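Local coordinates for protein aspartate-semialdehyde dehydrogenase 2 (PDB 2R00) that catalyses the NADPH-dependent reductive dephosphorylation of L-aspartyl-4-phosphate to L-aspartate-semialdehyde, a step on the way to lysine, methionine and threonine, at residues 203-208 with 212-217; 218-223 with 229-234; 263-266 with 270-273; 297-300 with 306-309. One frame throughout, in Å; residues are numbered along the deposited sequence. Where two conformers were deposited one is given.

The four contacts all lie in the dimerisation domain, and together they illustrate how local contacts take their chemistry from their place in a fold. Contacts 1 and 2 share helix 211-223: in contact 1 a partly exposed loop lays methionine on the helix's early turns, whereas contact 2 sets its last turns against strand 230-238 through a buried methyl pair and one amide bond. Contact 3 is almost wholly aliphatic, beneath strand 271-273, which like 230-238 is outermost within the chain. Next to it in the sheet, and touching it through Leu273 and Val297, contact 4 is a buried, hydrogen-bonded hairpin rich in amides. Contacts 1, 2 and 4 also meet the second subunit; contact 3 does not.

Contact 1. Residues 203-208 with 212-217; sequences QFMDNG and EEMKMV
Met205 and Met214 meet through the middles of their side chains, CG of Met205 lying 3.7 Å from CG of Met214, and the two chains pass each other at a slant. Both are folded rather than extended. In Met214 CG sits beside the backbone N, and the bends at chi2 and chi3 leave SD facing the loop and turn the terminal methyl along the helix. Met205 is bent in the same sense, which brings its terminal methyl CE within 3.8 Å of CE of Met214, a second point of purely apolar contact. Asn207 approaches from the opposite direction to Met214, its amide ND2 resting 3.7 Å from the sulfur SD of Met214. No hydrogen bond joins the two segments here, and the strongest polar partner of Asn207 lies outside them: OD1 accepts from the backbone N of Tyr209. The first torsion of Asn207 (chi1 64°) places the amide between its own N and carbonyl carbon, and chi2 near 0° turns ND2 to the sulfur.

Met214 is buried, with Asp202 and Tyr209 also against it, while Met205 is partly exposed. Ile301 of the second subunit packs on both Asn207 and Met214, and Arg296 of that subunit forms a salt bridge with Glu213 and a hydrogen bond with Gly208 O. Such a contact is a loop folded back on the first turns of the helix that follows it, here helix 211-223 of the dimerisation domain, where the second subunit packs against it.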
loop_
_atom_site.group_PDB
_atom_site.type_symbol
_atom_site.label_atom_id
_atom_site.label_comp_id
_atom_site.label_asym_id
_atom_site.label_seq_id
_atom_site.Cartn_x
_atom_site.Cartn_y
_atom_site.Cartn_z
ATOM N N GLN A 203 -5.470 -18.154 -14.676
ATOM C CA GLN A 203 -5.206 -18.760 -15.990
ATOM C C GLN A 203 -6.342 -18.590 -16.998
ATOM O O GLN A 203 -6.122 -18.719 -18.205
ATOM C CB GLN A 203 -4.810 -20.244 -15.858
ATOM C CG GLN A 203 -3.608 -20.508 -14.937
ATOM C CD GLN A 203 -2.349 -19.750 -15.347
ATOM O OE1 GLN A 203 -1.990 -19.700 -16.525
ATOM N NE2 GLN A 203 -1.666 -19.168 -14.366
ATOM N N PHE A 204 -7.548 -18.306 -16.513
ATOM C CA PHE A 204 -8.681 -18.032 -17.403
ATOM C C PHE A 204 -8.673 -16.590 -17.906
ATOM O O PHE A 204 -8.776 -16.340 -19.114
ATOM C CB PHE A 204 -10.022 -18.329 -16.714
ATOM C CG PHE A 204 -11.225 -17.858 -17.499
ATOM C CD1 PHE A 204 -11.759 -18.645 -18.515
ATOM C CD2 PHE A 204 -11.814 -16.622 -17.226
ATOM C CE1 PHE A 204 -12.863 -18.217 -19.240
ATOM C CE2 PHE A 204 -12.924 -16.180 -17.944
ATOM C CZ PHE A 204 -13.450 -16.981 -18.952
ATOM N N MET A 205 -8.574 -15.647 -16.966
ATOM C CA MET A 205 -8.657 -14.227 -17.288
ATOM C C MET A 205 -7.479 -13.819 -18.159
ATOM O O MET A 205 -7.628 -12.982 -19.052
ATOM C CB MET A 205 -8.690 -13.368 -16.016
ATOM C CG MET A 205 -9.935 -13.552 -15.149
ATOM S SD MET A 205 -11.477 -13.227 -16.019
ATOM C CE MET A 205 -11.336 -11.463 -16.337
ATOM N N ASP A 206 -6.322 -14.429 -17.885
ATOM C CA ASP A 206 -5.057 -14.126 -18.568
ATOM C C ASP A 206 -4.812 -12.613 -18.639
ATOM O O ASP A 206 -4.407 -12.084 -19.678
ATOM C CB ASP A 206 -5.024 -14.770 -19.966
ATOM C CG ASP A 206 -3.649 -14.683 -20.626
ATOM O OD1 ASP A 206 -2.614 -14.725 -19.909
ATOM O OD2 ASP A 206 -3.603 -14.575 -21.871
ATOM N N ASN A 207 -5.069 -11.923 -17.526
ATOM C CA ASN A 207 -4.971 -10.463 -17.505
ATOM C C ASN A 207 -3.920 -9.911 -16.539
ATOM O O ASN A 207 -3.869 -8.704 -16.301
ATOM C CB ASN A 207 -6.343 -9.829 -17.237
ATOM C CG ASN A 207 -6.896 -10.168 -15.860
ATOM O OD1 ASN A 207 -6.262 -10.875 -15.076
ATOM N ND2 ASN A 207 -8.091 -9.674 -15.569
ATOM N N GLY A 208 -3.104 -10.801 -15.979
ATOM C CA GLY A 208 -2.047 -10.406 -15.057
ATOM C C GLY A 208 -2.478 -10.364 -13.602
ATOM O O GLY A 208 -1.642 -10.304 -12.713
ATOM N N GLU A 212 -6.909 -14.791 -6.241
ATOM C CA GLU A 212 -7.380 -14.009 -5.071
ATOM C C GLU A 212 -7.876 -12.642 -5.533
ATOM O O GLU A 212 -8.931 -12.197 -5.096
ATOM C CB GLU A 212 -6.258 -13.880 -4.048
ATOM C CG GLU A 212 -6.669 -13.315 -2.696
ATOM C CD GLU A 212 -5.483 -13.166 -1.746
ATOM O OE1 GLU A 212 -5.718 -13.011 -0.523
ATOM O OE2 GLU A 212 -4.319 -13.214 -2.217
ATOM N N GLU A 213 -7.129 -11.996 -6.427
ATOM C CA GLU A 213 -7.469 -10.640 -6.868
ATOM C C GLU A 213 -8.766 -10.649 -7.662
ATOM O O GLU A 213 -9.635 -9.833 -7.414
ATOM C CB GLU A 213 -6.329 -9.985 -7.659
ATOM C CG GLU A 213 -5.109 -9.624 -6.786
ATOM C CD GLU A 213 -3.813 -9.372 -7.569
ATOM O OE1 GLU A 213 -3.778 -9.525 -8.811
ATOM O OE2 GLU A 213 -2.820 -8.997 -6.918
ATOM N N MET A 214 -8.899 -11.580 -8.609
ATOM C CA MET A 214 -10.135 -11.701 -9.389
ATOM C C MET A 214 -11.327 -12.000 -8.487
ATOM O O MET A 214 -12.436 -11.527 -8.731
ATOM C CB MET A 214 -9.995 -12.781 -10.473
ATOM C CG MET A 214 -9.175 -12.344 -11.692
ATOM S SD MET A 214 -9.506 -10.664 -12.294
ATOM C CE MET A 214 -11.277 -10.638 -12.662
ATOM N N LYS A 215 -11.099 -12.785 -7.440
ATOM C CA LYS A 215 -12.181 -13.124 -6.514
ATOM C C LYS A 215 -12.728 -11.893 -5.812
ATOM O O LYS A 215 -13.932 -11.784 -5.610
ATOM C CB LYS A 215 -11.739 -14.189 -5.513
ATOM C CG LYS A 215 -11.858 -15.602 -6.070
ATOM C CD LYS A 215 -10.975 -16.612 -5.366
ATOM C CE LYS A 215 -10.739 -16.278 -3.906
ATOM N NZ LYS A 215 -11.906 -16.558 -3.042
ATOM N N MET A 216 -11.842 -10.948 -5.490
ATOM C CA MET A 216 -12.238 -9.671 -4.908
ATOM C C MET A 216 -13.091 -8.846 -5.874
ATOM O O MET A 216 -14.090 -8.246 -5.473
ATOM C CB MET A 216 -10.998 -8.897 -4.465
ATOM C CG MET A 216 -11.280 -7.628 -3.685
ATOM S SD MET A 216 -9.894 -7.119 -2.613
ATOM C CE MET A 216 -10.821 -6.103 -1.470
ATOM N N VAL A 217 -12.708 -8.834 -7.149
ATOM C CA VAL A 217 -13.501 -8.179 -8.176
ATOM C C VAL A 217 -14.915 -8.732 -8.178
ATOM O O VAL A 217 -15.877 -7.983 -8.132
ATOM C CB VAL A 217 -12.894 -8.395 -9.586
ATOM C CG1 VAL A 217 -13.806 -7.789 -10.651
ATOM C CG2 VAL A 217 -11.489 -7.806 -9.681
#

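Contact 2. Residues 218-223 with 229-234; sequences WETQKI and IMVNPT
Ile229, just ahead of the strand, offers its carbonyl O to the side-chain amide of Gln221. NE2 of Gln221 donates to that oxygen over 2.9 Å with an N-H...O angle of 168°, approaching nearly along the C=O axis, and the oxygen lies close to the plane of the amide. Gln221 reaches it because its chain is extended beyond CG (chi2 177°), carrying the amide across to a backbone carbonyl on the neighbouring segment. Met230 turns its CB away, but its bent chain brings CE back to 3.7 Å from NE2 of Gln221; its backbone meanwhile bonds to strand 149-159, through Glu150 and Ile152. Helix and strand here are the last two elements of a beta-alpha-beta crossover, 149-159 / 211-223 / 230-238, with a long excursion before the helix; the helix runs back against the strand that follows it, the short axes 8.6 Å apart and at 150°. Val231 points its side chain into this layer. Its CG2 touches CG2 of Thr220 at 3.6 Å, the two residues meeting at a slant. That methyl of Thr220 is turned to the strand, whereas its OG1 bonds to the carbonyl of Met216 one turn earlier in the helix.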
loop_
_atom_site.group_PDB
_atom_site.type_symbol
_atom_site.label_atom_id
_atom_site.label_comp_id
_atom_site.label_asym_id
_atom_site.label_seq_id
_atom_site.Cartn_x
_atom_site.Cartn_y
_atom_site.Cartn_z
ATOM N N TRP A 218 -15.024 -10.056 -8.226
ATOM C CA TRP A 218 -16.311 -10.725 -8.359
ATOM C C TRP A 218 -17.176 -10.549 -7.114
ATOM O O TRP A 218 -18.386 -10.316 -7.228
ATOM C CB TRP A 218 -16.114 -12.210 -8.694
ATOM C CG TRP A 218 -15.395 -12.431 -10.006
ATOM C CD1 TRP A 218 -15.482 -11.650 -11.139
ATOM C CD2 TRP A 218 -14.508 -13.509 -10.331
ATOM N NE1 TRP A 218 -14.682 -12.172 -12.136
ATOM C CE2 TRP A 218 -14.087 -13.318 -11.674
ATOM C CE3 TRP A 218 -14.032 -14.626 -9.624
ATOM C CZ2 TRP A 218 -13.203 -14.190 -12.314
ATOM C CZ3 TRP A 218 -13.142 -15.498 -10.269
ATOM C CH2 TRP A 218 -12.737 -15.268 -11.596
ATOM N N GLU A 219 -16.559 -10.640 -5.935
ATOM C CA GLU A 219 -17.265 -10.331 -4.684
ATOM C C GLU A 219 -17.783 -8.888 -4.645
ATOM O O GLU A 219 -18.925 -8.654 -4.280
ATOM C CB GLU A 219 -16.389 -10.631 -3.461
ATOM C CG GLU A 219 -16.103 -12.126 -3.255
ATOM C CD GLU A 219 -15.387 -12.434 -1.942
ATOM O OE1 GLU A 219 -15.665 -11.769 -0.930
ATOM O OE2 GLU A 219 -14.561 -13.377 -1.918
ATOM N N THR A 220 -16.938 -7.932 -5.023
ATOM C CA THR A 220 -17.280 -6.501 -4.994
ATOM C C THR A 220 -18.447 -6.149 -5.924
ATOM O O THR A 220 -19.387 -5.445 -5.526
ATOM C CB THR A 220 -16.034 -5.641 -5.331
ATOM O OG1 THR A 220 -15.054 -5.838 -4.306
ATOM C CG2 THR A 220 -16.371 -4.162 -5.415
ATOM N N GLN A 221 -18.381 -6.662 -7.153
ATOM C CA GLN A 221 -19.435 -6.461 -8.150
ATOM C C GLN A 221 -20.763 -7.108 -7.755
ATOM O O GLN A 221 -21.833 -6.542 -8.023
ATOM C CB GLN A 221 -18.977 -6.995 -9.510
ATOM C CG GLN A 221 -17.875 -6.160 -10.159
ATOM C CD GLN A 221 -17.382 -6.748 -11.469
ATOM O OE1 GLN A 221 -17.546 -7.944 -11.736
ATOM N NE2 GLN A 221 -16.756 -5.912 -12.288
ATOM N N LYS A 222 -20.690 -8.298 -7.152
ATOM C CA LYS A 222 -21.869 -8.998 -6.636
ATOM C C LYS A 222 -22.551 -8.220 -5.507
ATOM O O LYS A 222 -23.766 -8.008 -5.540
ATOM C CB LYS A 222 -21.505 -10.405 -6.148
ATOM C CG LYS A 222 -22.688 -11.258 -5.702
ATOM C CD LYS A 222 -22.312 -12.736 -5.596
ATOM C CE LYS A 222 -23.531 -13.640 -5.360
ATOM N NZ LYS A 222 -23.160 -15.107 -5.474
ATOM N N ILE A 223 -21.779 -7.809 -4.508
ATOM C CA ILE A 223 -22.343 -7.118 -3.345
ATOM C C ILE A 223 -22.985 -5.784 -3.750
ATOM O O ILE A 223 -24.105 -5.490 -3.335
ATOM C CB ILE A 223 -21.317 -6.969 -2.202
ATOM C CG1 ILE A 223 -20.964 -8.356 -1.654
ATOM C CG2 ILE A 223 -21.870 -6.091 -1.063
ATOM C CD1 ILE A 223 -19.618 -8.446 -0.914
ATOM N N ILE A 229 -19.190 -1.526 -12.286
ATOM C CA ILE A 229 -18.082 -1.079 -11.437
ATOM C C ILE A 229 -16.835 -1.884 -11.749
ATOM O O ILE A 229 -16.818 -3.112 -11.623
ATOM C CB ILE A 229 -18.363 -1.174 -9.931
ATOM C CG1 ILE A 229 -19.708 -0.545 -9.586
ATOM C CG2 ILE A 229 -17.273 -0.450 -9.158
ATOM C CD1 ILE A 229 -20.039 -0.590 -8.093
ATOM N N MET A 230 -15.792 -1.179 -12.163
ATOM C CA MET A 230 -14.498 -1.817 -12.373
ATOM C C MET A 230 -13.697 -1.829 -11.073
ATOM O O MET A 230 -13.677 -0.848 -10.327
ATOM C CB MET A 230 -13.745 -1.147 -13.523
ATOM C CG MET A 230 -14.440 -1.323 -14.903
ATOM S SD MET A 230 -14.538 -3.038 -15.522
ATOM C CE MET A 230 -16.224 -3.496 -15.085
ATOM N N VAL A 231 -13.071 -2.969 -10.802
ATOM C CA VAL A 231 -12.312 -3.185 -9.578
ATOM C C VAL A 231 -10.945 -3.731 -9.971
ATOM O O VAL A 231 -10.843 -4.721 -10.693
ATOM C CB VAL A 231 -13.009 -4.196 -8.634
ATOM C CG1 VAL A 231 -12.288 -4.243 -7.284
ATOM C CG2 VAL A 231 -14.511 -3.854 -8.449
ATOM N N ASN A 232 -9.897 -3.079 -9.493
ATOM C CA ASN A 232 -8.528 -3.457 -9.831
ATOM C C ASN A 232 -7.714 -3.692 -8.556
ATOM O O ASN A 232 -7.111 -2.757 -8.025
ATOM C CB ASN A 232 -7.921 -2.355 -10.704
ATOM C CG ASN A 232 -8.760 -2.085 -11.948
ATOM O OD1 ASN A 232 -8.924 -2.965 -12.779
ATOM N ND2 ASN A 232 -9.325 -0.885 -12.052
ATOM N N PRO A 233 -7.751 -4.929 -8.021
ATOM C CA PRO A 233 -7.056 -5.225 -6.777
ATOM C C PRO A 233 -5.607 -5.672 -6.953
ATOM O O PRO A 233 -5.252 -6.303 -7.966
ATOM C CB PRO A 233 -7.873 -6.391 -6.178
ATOM C CG PRO A 233 -9.009 -6.647 -7.149
ATOM C CD PRO A 233 -8.506 -6.106 -8.467
ATOM N N THR A 234 -4.793 -5.338 -5.954
ATOM C CA THR A 234 -3.448 -5.866 -5.805
ATOM C C THR A 234 -3.363 -6.461 -4.406
ATOM O O THR A 234 -3.472 -5.750 -3.409
ATOM C CB THR A 234 -2.377 -4.776 -6.002
ATOM O OG1 THR A 234 -2.567 -4.155 -7.276
ATOM C CG2 THR A 234 -0.968 -5.391 -5.964
#

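Contact 3. Residues 263-266 with 270-273; sequences DMLE and GIEL
Leu265 on helix 258-267 faces Ile271 and Leu273 on strand 271-273, outermost within the chain at one side of the mixed sheet in the dimerisation domain. This is helix-on-sheet packing between consecutive elements of the chain, which leaves the helix, turns through Gly270 and runs directly into the strand the helix lies upon.

Apolar contacts dominate. The side chains of Ile271 and Leu273, two apart on the strand, both point to the helix and take Leu265 between them. The two branches of Leu265 are divided between these partners: CD1 meets CD1 of Leu273 at 3.8 Å, and CD2 lies 4.1 Å from CD1 of Ile271. Leu265 and Leu273 cross at about a right angle, while Ile271 meets Leu265 at a slant. The Leu273 methyl also rests against the stem of Leu265, with CD1 of the former 3.9 Å from CB of the latter. On strand 292-300, Val294 touches both Leu265 and Ile271, and helix 131-147 adds Pro142 and Val138, so this is a buried patch.

Charged groups lie beside the apolar patch. Glu266 reaches toward Arg275, which its OE2 engages in a salt bridge and which Asp263 OD1 also holds; the aliphatic Leu273 lies just beneath, its CD2 4.2 Å from Glu266 OE1. Glu272, on the other face of the strand, pairs with Arg284 instead.

A backbone oxygen also takes part in the packing: the CG2 methyl of Ile271, anti to its own backbone N, sits 3.6 Å from the carbonyl O of Leu265.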
loop_
_atom_site.group_PDB
_atom_site.type_symbol
_atom_site.label_atom_id
_atom_site.label_comp_id
_atom_site.label_asym_id
_atom_site.label_seq_id
_atom_site.Cartn_x
_atom_site.Cartn_y
_atom_site.Cartn_z
ATOM N N ASP A 263 -17.100 13.476 6.896
ATOM C CA ASP A 263 -18.344 13.698 7.647
ATOM C C ASP A 263 -19.293 12.502 7.538
ATOM O O ASP A 263 -19.812 12.032 8.547
ATOM C CB ASP A 263 -19.050 14.974 7.173
ATOM C CG ASP A 263 -18.378 16.245 7.674
ATOM O OD1 ASP A 263 -17.562 16.179 8.626
ATOM O OD2 ASP A 263 -18.673 17.321 7.105
ATOM N N MET A 264 -19.507 12.025 6.310
ATOM C CA MET A 264 -20.350 10.854 6.040
ATOM C C MET A 264 -19.905 9.622 6.812
ATOM O O MET A 264 -20.724 8.951 7.436
ATOM C CB MET A 264 -20.318 10.499 4.559
ATOM C CG MET A 264 -21.098 11.385 3.658
ATOM S SD MET A 264 -20.860 10.795 1.975
ATOM C CE MET A 264 -21.140 12.337 1.120
ATOM N N LEU A 265 -18.607 9.323 6.741
ATOM C CA LEU A 265 -18.033 8.145 7.389
ATOM C C LEU A 265 -18.135 8.223 8.909
ATOM O O LEU A 265 -18.312 7.212 9.582
ATOM C CB LEU A 265 -16.570 7.941 6.961
ATOM C CG LEU A 265 -16.258 7.745 5.465
ATOM C CD1 LEU A 265 -14.796 7.386 5.253
ATOM C CD2 LEU A 265 -17.158 6.716 4.772
ATOM N N GLU A 266 -18.029 9.435 9.436
ATOM C CA GLU A 266 -18.141 9.684 10.868
ATOM C C GLU A 266 -19.554 9.387 11.369
ATOM O O GLU A 266 -19.744 9.009 12.523
ATOM C CB GLU A 266 -17.804 11.140 11.144
ATOM C CG GLU A 266 -17.032 11.382 12.417
ATOM C CD GLU A 266 -16.306 12.715 12.385
ATOM O OE1 GLU A 266 -15.205 12.798 12.972
ATOM O OE2 GLU A 266 -16.824 13.669 11.752
ATOM N N GLY A 270 -20.641 1.316 12.284
ATOM C CA GLY A 270 -19.604 0.310 12.073
ATOM C C GLY A 270 -18.255 0.867 11.635
ATOM O O GLY A 270 -17.261 0.140 11.614
ATOM N N ILE A 271 -18.218 2.153 11.293
ATOM C CA ILE A 271 -16.978 2.810 10.872
ATOM C C ILE A 271 -16.428 3.697 11.981
ATOM O O ILE A 271 -17.162 4.501 12.550
ATOM C CB ILE A 271 -17.192 3.678 9.605
ATOM C CG1 ILE A 271 -17.562 2.795 8.409
ATOM C CG2 ILE A 271 -15.945 4.537 9.310
ATOM C CD1 ILE A 271 -18.058 3.539 7.197
ATOM N N GLU A 272 -15.144 3.537 12.293
ATOM C CA GLU A 272 -14.445 4.529 13.097
ATOM C C GLU A 272 -13.497 5.330 12.204
ATOM O O GLU A 272 -12.547 4.779 11.629
ATOM C CB GLU A 272 -13.700 3.894 14.269
ATOM C CG GLU A 272 -12.917 4.922 15.100
ATOM C CD GLU A 272 -12.654 4.484 16.532
ATOM O OE1 GLU A 272 -13.240 3.475 16.971
ATOM O OE2 GLU A 272 -11.861 5.161 17.227
ATOM N N LEU A 273 -13.774 6.627 12.082
ATOM C CA LEU A 273 -12.915 7.526 11.321
ATOM C C LEU A 273 -11.881 8.225 12.201
ATOM O O LEU A 273 -12.222 8.823 13.235
ATOM C CB LEU A 273 -13.741 8.572 10.569
ATOM C CG LEU A 273 -12.914 9.454 9.629
ATOM C CD1 LEU A 273 -12.982 8.915 8.198
ATOM C CD2 LEU A 273 -13.381 10.888 9.696
#

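Contact 4. Residues 297-300 with 306-309; sequences VRND and GINL
Asn308 and Asp300 share the straightest bond between these strands, ND2 of Asn308 to OD1 of Asp300 at 2.7 Å with an N-H...O angle of 173°. The acceptor lies in the amide plane of Asn308, but the carboxylate is met from above its own plane, the two flat groups being 48° apart. Asn153 of the second subunit also donates to OD1 of Asp300, and His249 binds OD1 of Asn308, fixing the amide's rotation. Gly306 O is gripped twice, from opposite faces of its plane: ND2 of Asn299 comes to 3.2 Å and the backbone N of Asp300 to 2.9 Å. OD1 of Asn299 accepts from Ala258 N, which starts helix 258-267, and ND2 also bonds to Ile256 O. Strands 292-300 and 306-313 form an antiparallel beta hairpin, in which Arg298 and Asn308 are a hydrogen-bonded pair: Arg298 N reaches Asn308 O at 3.0 Å, and Asn308 N reaches Arg298 O at 2.8 Å. The guanidinium of Arg298 forms a salt bridge with Glu213 of the second subunit. Asn299 and Ile307 form the non-hydrogen-bonded pair, with CD1 of Ile307 3.4 Å from ND2 of Asn299. Val297 and Leu309 lie side by side, CG2 of Val297 4.0 Å from CB of Leu309.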
loop_
_atom_site.group_PDB
_atom_site.type_symbol
_atom_site.label_atom_id
_atom_site.label_comp_id
_atom_site.label_asym_id
_atom_site.label_seq_id
_atom_site.Cartn_x
_atom_site.Cartn_y
_atom_site.Cartn_z
ATOM N N VAL A 297 -7.923 9.986 4.709
ATOM C CA VAL A 297 -8.967 10.335 3.722
ATOM C C VAL A 297 -8.679 11.663 3.005
ATOM O O VAL A 297 -8.613 12.718 3.640
ATOM C CB VAL A 297 -10.381 10.376 4.368
ATOM C CG1 VAL A 297 -11.459 10.702 3.322
ATOM C CG2 VAL A 297 -10.699 9.055 5.099
ATOM N N ARG A 298 -8.515 11.603 1.683
ATOM C CA ARG A 298 -8.106 12.774 0.898
ATOM C C ARG A 298 -8.422 12.633 -0.588
ATOM O O ARG A 298 -8.461 11.523 -1.113
ATOM C CB ARG A 298 -6.611 13.073 1.116
ATOM C CG ARG A 298 -5.642 11.974 0.644
ATOM C CD ARG A 298 -4.348 12.013 1.436
ATOM N NE ARG A 298 -3.327 11.074 0.953
ATOM C CZ ARG A 298 -2.057 11.107 1.354
ATOM N NH1 ARG A 298 -1.662 12.020 2.237
ATOM N NH2 ARG A 298 -1.173 10.230 0.890
ATOM N N ASN A 299 -8.651 13.758 -1.263
ATOM C CA ASN A 299 -8.870 13.744 -2.701
ATOM C C ASN A 299 -7.553 13.555 -3.435
ATOM O O ASN A 299 -6.477 13.786 -2.865
ATOM C CB ASN A 299 -9.524 15.042 -3.184
ATOM C CG ASN A 299 -10.985 15.156 -2.793
ATOM O OD1 ASN A 299 -11.339 15.984 -1.965
ATOM N ND2 ASN A 299 -11.843 14.323 -3.390
ATOM N N ASP A 300 -7.634 13.111 -4.685
ATOM C CA ASP A 300 -6.529 13.299 -5.602
ATOM C C ASP A 300 -6.405 14.817 -5.752
ATOM O O ASP A 300 -7.420 15.524 -5.787
ATOM C CB ASP A 300 -6.816 12.682 -6.973
ATOM C CG ASP A 300 -6.717 11.153 -6.993
ATOM O OD1 ASP A 300 -6.113 10.524 -6.088
ATOM O OD2 ASP A 300 -7.260 10.571 -7.952
ATOM N N GLY A 306 -11.651 11.893 -7.587
ATOM C CA GLY A 306 -10.759 10.877 -7.053
ATOM C C GLY A 306 -10.685 10.991 -5.542
ATOM O O GLY A 306 -10.346 12.052 -5.003
ATOM N N ILE A 307 -11.017 9.899 -4.858
ATOM C CA ILE A 307 -10.972 9.849 -3.393
ATOM C C ILE A 307 -10.080 8.692 -2.932
ATOM O O ILE A 307 -10.118 7.590 -3.503
ATOM C CB ILE A 307 -12.412 9.782 -2.775
ATOM C CG1 ILE A 307 -12.945 11.192 -2.504
ATOM C CG2 ILE A 307 -12.452 8.986 -1.465
ATOM C CD1 ILE A 307 -12.427 11.808 -1.169
ATOM N N ASN A 308 -9.269 8.973 -1.913
ATOM C CA ASN A 308 -8.319 8.027 -1.345
ATOM C C ASN A 308 -8.593 7.838 0.143
ATOM O O ASN A 308 -8.919 8.791 0.840
ATOM C CB ASN A 308 -6.885 8.543 -1.512
ATOM C CG ASN A 308 -6.497 8.719 -2.959
ATOM O OD1 ASN A 308 -6.121 7.756 -3.631
ATOM N ND2 ASN A 308 -6.583 9.950 -3.450
ATOM N N LEU A 309 -8.450 6.604 0.613
ATOM C CA LEU A 309 -8.594 6.275 2.027
ATOM C C LEU A 309 -7.897 4.952 2.301
ATOM O O LEU A 309 -7.690 4.157 1.384
ATOM C CB LEU A 309 -10.074 6.184 2.436
ATOM C CG LEU A 309 -10.948 5.125 1.739
ATOM C CD1 LEU A 309 -12.035 4.640 2.661
ATOM C CD2 LEU A 309 -11.536 5.644 0.448
#